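Local coordinates for SusD-like carbohydrate binding protein (Bacteroides vulgatus, PDB 3LEW) that probably binds carbohydrate at the outer membrane as a member of the SusD family, and may serve in nutrient capture, at residues R293-D298 with I394-R399; N367-L372 with Q388-T393. One frame throughout, in Å; residues are numbered along the deposited sequence. Where two conformers were deposited one is given.

Overall arrangement
Helix 387-401 is common to both contacts, its first half engaged in interaction 2 and its second half in interaction 1. Their centres lie about 11 Å apart, on the same side of the chain's centre. In chain order, 293-298 comes first, then 367-372 on helix 365-376, and finally the two consecutive portions of the shared helix, so both segments of interaction 2 fall between those of interaction 1. Leu369 links the two sites by packing on Ile394 and Glu397. One helix thus meets a neighbouring helix of the SusD-family region and, a turn or so farther on, the loop that precedes strand 306-309, bringing parts distant in sequence together.

Interaction 1. Residues R293-D298 with I394-R399; sequences RDLFED and IWLERR
Leu396 meets Leu295 methyl to methyl, its CD2 lying 4.1 Å from Leu295 CD1, with the two side chains crossing at about a right angle. Leu396 was modelled in two conformers, so this distance holds only for the one given. The same pair sets the register, with alpha carbons 8.0 Å apart. Only 119 Å² is buried between loop 293-298 and the side of helix 387-401, and none of the three touching residues is buried, which marks a light surface contact.

Glu397 comes next, with its CB pointing away from the loop. Its OE1 and Glu297 OE1 do not touch, at 6.2 Å, and Lys373, Lys400 and Arg302, all salt-bridged to Glu397, probably offset the like charge.

Arg399 completes the contact. Its chain bends at the third torsion (chi3 59°), and the guanidinium ends with one face beneath the same leucine methyl: Leu295 CD1 sits 4.0 Å from Arg399 NH2, above the plane and displaced toward the rim.

With no hydrogen bond joining the two segments, the attraction between them is probably mainly van der Waals in nature. The face of a guanidinium, whose N-H groups point outward in its plane, can take a methyl, while NH2 is paired with Asp58 in a salt bridge.

Interaction 2. Residues N367-L372 with Q388-T393; sequences NKLNDL and QDLLET
Leu369 presses its CD2 methyl against two residues of 388-393, 4.0 Å from Thr393 CG2 and 4.1 Å from Leu390 CD1. This is the close-packed part of the contact. Leu369 is buried, and its CG is anti to the backbone N (chi1 -176°), extending CD2 across to the facing helix. Leu390 and Leu369 slide past one another in opposite directions, whereas Thr393 meets the leucine at about a right angle. The nearest alpha carbons, those of Leu369 and Thr393, are 8.9 Å apart, a gap that these branched side chains bridge.

The methyl of Thr393 faces Leu369 while its hydroxyl is turned back onto its own helix: with chi1 at -57°, OG1 lies beside the backbone N and donates to Asp389 O at 2.8 Å. That carbonyl also receives Thr393 N at 3.0 Å, the two donors arriving from opposite faces of its plane.

Helices 365-376 and 387-401, consecutive along the chain and packed by apolar side chains, fit the helical, TPR-related character of the SusD family. The intervening loop adds Ile381 and Leu385 against Thr393. An alanine here would probably take from Leu369 CD2 the methyl that Thr393 offers, leaving a gap beside Leu390, and from Asp389 O its hydroxyl donor.

Toward solvent the packing gives way to polar side chains. Asp389 and Gln388 are exposed on helix 387-401. In the conformer given, Gln388 NE2 donates to Glu392 OE2 at 3.1 Å, nearly straight at 168°; Glu392 was modelled in two, so the bond is doubtful as a fixed feature. On helix 365-376, exposed Asn367 turns instead to Asp364, which also pairs with Lys368.

Interaction 1. Residues R293-D298 with I394-R399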
# COMPACT_ATOMS: atom_id res chain seq x y z
N ARG A 293 -16.11 5.68 10.96
CA ARG A 293 -15.92 5.97 12.38
C ARG A 293 -16.77 5.01 13.25
O ARG A 293 -16.36 4.65 14.34
CB ARG A 293 -16.26 7.41 12.69
CG ARG A 293 -15.96 7.87 14.13
CD ARG A 293 -16.14 9.36 14.27
NE ARG A 293 -15.63 9.89 15.53
CZ ARG A 293 -16.24 9.79 16.71
NH1 ARG A 293 -17.40 9.15 16.83
NH2 ARG A 293 -15.67 10.32 17.80
N ASP A 294 -17.93 4.60 12.74
CA ASP A 294 -18.77 3.63 13.44
C ASP A 294 -18.20 2.20 13.54
O ASP A 294 -18.77 1.37 14.27
CB ASP A 294 -20.15 3.56 12.76
CG ASP A 294 -20.92 4.85 12.89
OD1 ASP A 294 -20.65 5.59 13.88
OD2 ASP A 294 -21.80 5.10 12.02
N LEU A 295 -17.14 1.90 12.82
CA LEU A 295 -16.46 0.63 12.95
C LEU A 295 -15.64 0.52 14.23
O LEU A 295 -15.20 -0.60 14.55
CB LEU A 295 -15.54 0.36 11.75
CG LEU A 295 -16.18 0.35 10.36
CD1 LEU A 295 -15.15 0.02 9.25
CD2 LEU A 295 -17.35 -0.64 10.33
N PHE A 296 -15.44 1.64 14.95
CA PHE A 296 -14.63 1.70 16.15
C PHE A 296 -15.49 1.74 17.39
O PHE A 296 -16.52 2.42 17.42
CB PHE A 296 -13.70 2.93 16.14
CG PHE A 296 -12.73 2.96 14.99
CD1 PHE A 296 -13.11 3.40 13.73
CD2 PHE A 296 -11.43 2.52 15.17
CE1 PHE A 296 -12.21 3.36 12.66
CE2 PHE A 296 -10.54 2.52 14.13
CZ PHE A 296 -10.93 2.96 12.87
N GLU A 297 -15.06 1.02 18.43
CA GLU A 297 -15.69 1.14 19.74
C GLU A 297 -15.18 2.37 20.51
O GLU A 297 -14.02 2.73 20.46
CB GLU A 297 -15.43 -0.12 20.59
CG GLU A 297 -16.00 -1.41 20.06
CD GLU A 297 -15.03 -2.17 19.17
OE1 GLU A 297 -13.81 -2.06 19.39
OE2 GLU A 297 -15.47 -2.86 18.23
N ASP A 298 -16.05 3.00 21.27
CA ASP A 298 -15.63 4.06 22.17
C ASP A 298 -14.57 3.50 23.12
O ASP A 298 -14.70 2.38 23.63
CB ASP A 298 -16.82 4.56 23.01
CG ASP A 298 -17.82 5.38 22.22
OD1 ASP A 298 -17.56 5.75 21.04
OD2 ASP A 298 -18.88 5.68 22.83
N ILE A 394 -11.01 -9.95 10.96
CA ILE A 394 -9.61 -9.61 10.64
C ILE A 394 -9.55 -8.57 9.50
O ILE A 394 -8.85 -7.56 9.59
CB ILE A 394 -8.76 -10.86 10.35
CG1 ILE A 394 -8.69 -11.71 11.60
CG2 ILE A 394 -7.33 -10.44 9.86
CD1 ILE A 394 -8.05 -13.06 11.40
N TRP A 395 -10.30 -8.80 8.44
CA TRP A 395 -10.38 -7.86 7.32
C TRP A 395 -10.87 -6.47 7.78
O TRP A 395 -10.40 -5.44 7.25
CB TRP A 395 -11.27 -8.40 6.22
CG TRP A 395 -10.75 -9.68 5.58
CD1 TRP A 395 -9.46 -10.13 5.54
CD2 TRP A 395 -11.52 -10.62 4.84
NE1 TRP A 395 -9.40 -11.31 4.83
CE2 TRP A 395 -10.65 -11.64 4.42
CE3 TRP A 395 -12.89 -10.73 4.55
CZ2 TRP A 395 -11.09 -12.74 3.66
CZ3 TRP A 395 -13.33 -11.84 3.81
CH2 TRP A 395 -12.43 -12.81 3.37
N LEU A 396 -11.83 -6.43 8.70
CA LEU A 396 -12.32 -5.16 9.23
C LEU A 396 -11.23 -4.46 10.02
O LEU A 396 -11.03 -3.26 9.87
CB LEU A 396 -13.57 -5.32 10.10
CG LEU A 396 -14.87 -5.42 9.28
CD1 LEU A 396 -15.96 -6.08 10.11
CD2 LEU A 396 -15.30 -4.04 8.82
N GLU A 397 -10.52 -5.21 10.84
CA GLU A 397 -9.41 -4.61 11.62
C GLU A 397 -8.28 -4.12 10.69
O GLU A 397 -7.64 -3.11 10.99
CB GLU A 397 -8.92 -5.58 12.72
CG GLU A 397 -8.08 -4.93 13.79
CD GLU A 397 -8.80 -3.83 14.56
OE1 GLU A 397 -9.97 -3.99 14.96
OE2 GLU A 397 -8.18 -2.76 14.68
N ARG A 398 -8.02 -4.80 9.56
CA ARG A 398 -7.11 -4.23 8.55
C ARG A 398 -7.56 -2.84 8.05
O ARG A 398 -6.75 -1.96 7.94
CB ARG A 398 -6.97 -5.16 7.33
CG ARG A 398 -6.24 -6.45 7.62
CD ARG A 398 -6.21 -7.39 6.39
NE ARG A 398 -5.51 -6.78 5.28
CZ ARG A 398 -4.20 -6.84 5.04
NH1 ARG A 398 -3.39 -7.54 5.81
NH2 ARG A 398 -3.69 -6.18 4.01
N ARG A 399 -8.85 -2.69 7.72
CA ARG A 399 -9.38 -1.41 7.26
C ARG A 399 -9.23 -0.35 8.33
O ARG A 399 -8.93 0.81 8.02
CB ARG A 399 -10.86 -1.57 6.86
CG ARG A 399 -11.01 -2.40 5.55
CD ARG A 399 -12.43 -2.84 5.38
NE ARG A 399 -13.35 -1.71 5.31
CZ ARG A 399 -14.67 -1.84 5.40
NH1 ARG A 399 -15.23 -3.04 5.54
NH2 ARG A 399 -15.46 -0.79 5.32

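Interaction 2. Residues N367-L372 with Q388-T393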
# COMPACT_ATOMS: atom_id res chain seq x y z
N ASN A 367 -5.60 -14.50 19.18
CA ASN A 367 -4.74 -13.84 20.17
C ASN A 367 -3.96 -12.69 19.52
O ASN A 367 -3.78 -11.64 20.15
CB ASN A 367 -3.79 -14.84 20.78
CG ASN A 367 -4.52 -15.94 21.48
OD1 ASN A 367 -5.52 -15.69 22.16
ND2 ASN A 367 -4.04 -17.18 21.31
N LYS A 368 -3.49 -12.93 18.30
CA LYS A 368 -2.76 -11.90 17.56
C LYS A 368 -3.67 -10.73 17.21
O LYS A 368 -3.29 -9.58 17.38
CB LYS A 368 -2.05 -12.48 16.34
CG LYS A 368 -1.05 -13.60 16.72
CD LYS A 368 0.20 -13.03 17.37
CE LYS A 368 1.25 -14.09 17.74
NZ LYS A 368 0.92 -15.07 18.82
N LEU A 369 -4.90 -11.03 16.80
CA LEU A 369 -5.90 -10.00 16.57
C LEU A 369 -6.18 -9.19 17.85
O LEU A 369 -6.21 -7.97 17.83
CB LEU A 369 -7.19 -10.65 16.06
CG LEU A 369 -8.33 -9.71 15.66
CD1 LEU A 369 -7.88 -8.68 14.56
CD2 LEU A 369 -9.56 -10.53 15.24
N ASN A 370 -6.37 -9.90 18.96
CA ASN A 370 -6.65 -9.26 20.23
C ASN A 370 -5.46 -8.46 20.77
O ASN A 370 -5.68 -7.49 21.49
CB ASN A 370 -7.12 -10.28 21.27
CG ASN A 370 -8.61 -10.59 21.14
OD1 ASN A 370 -9.36 -9.83 20.50
ND2 ASN A 370 -9.05 -11.70 21.72
N ASP A 371 -4.23 -8.87 20.48
CA ASP A 371 -3.03 -8.09 20.88
C ASP A 371 -3.10 -6.68 20.23
O ASP A 371 -2.84 -5.67 20.90
CB ASP A 371 -1.71 -8.73 20.40
CG ASP A 371 -1.33 -9.98 21.16
OD1 ASP A 371 -1.72 -10.13 22.35
OD2 ASP A 371 -0.59 -10.82 20.53
N LEU A 372 -3.42 -6.63 18.93
CA LEU A 372 -3.51 -5.36 18.22
C LEU A 372 -4.69 -4.57 18.78
O LEU A 372 -4.56 -3.38 19.09
CB LEU A 372 -3.69 -5.57 16.73
CG LEU A 372 -3.87 -4.32 15.87
CD1 LEU A 372 -2.74 -3.27 16.08
CD2 LEU A 372 -3.97 -4.76 14.39
N GLN A 388 -15.05 -18.20 8.69
CA GLN A 388 -15.45 -17.09 7.80
C GLN A 388 -15.67 -15.77 8.57
O GLN A 388 -15.24 -14.72 8.10
CB GLN A 388 -16.69 -17.42 6.97
CG GLN A 388 -17.03 -16.38 5.88
CD GLN A 388 -15.89 -16.11 4.85
OE1 GLN A 388 -15.08 -17.01 4.52
NE2 GLN A 388 -15.82 -14.86 4.36
N ASP A 389 -16.35 -15.83 9.72
CA ASP A 389 -16.60 -14.62 10.52
C ASP A 389 -15.30 -14.08 11.15
O ASP A 389 -15.16 -12.87 11.29
CB ASP A 389 -17.63 -14.86 11.64
CG ASP A 389 -19.07 -14.96 11.11
OD1 ASP A 389 -19.32 -14.56 9.95
OD2 ASP A 389 -19.92 -15.44 11.89
N LEU A 390 -14.38 -14.96 11.50
CA LEU A 390 -13.06 -14.55 12.01
C LEU A 390 -12.30 -13.85 10.92
O LEU A 390 -11.76 -12.76 11.14
CB LEU A 390 -12.24 -15.73 12.52
CG LEU A 390 -10.86 -15.34 13.08
CD1 LEU A 390 -10.95 -14.29 14.22
CD2 LEU A 390 -10.15 -16.65 13.52
N LEU A 391 -12.27 -14.42 9.71
CA LEU A 391 -11.67 -13.72 8.58
C LEU A 391 -12.28 -12.34 8.35
O LEU A 391 -11.56 -11.36 8.16
CB LEU A 391 -11.75 -14.56 7.30
CG LEU A 391 -10.85 -15.76 7.26
CD1 LEU A 391 -11.24 -16.67 6.07
CD2 LEU A 391 -9.38 -15.31 7.19
N GLU A 392 -13.61 -12.23 8.39
CA GLU A 392 -14.21 -10.91 8.16
C GLU A 392 -13.84 -9.91 9.26
O GLU A 392 -13.68 -8.73 8.99
CB GLU A 392 -15.72 -11.01 7.95
CG GLU A 392 -16.03 -11.67 6.63
CD GLU A 392 -17.50 -11.96 6.41
OE1 GLU A 392 -18.35 -11.25 7.01
OE2 GLU A 392 -17.78 -12.89 5.62
N THR A 393 -13.69 -10.39 10.48
CA THR A 393 -13.30 -9.56 11.62
C THR A 393 -11.85 -9.07 11.47
O THR A 393 -11.53 -7.91 11.76
CB THR A 393 -13.53 -10.32 12.96
OG1 THR A 393 -14.91 -10.72 13.03
CG2 THR A 393 -13.21 -9.43 14.15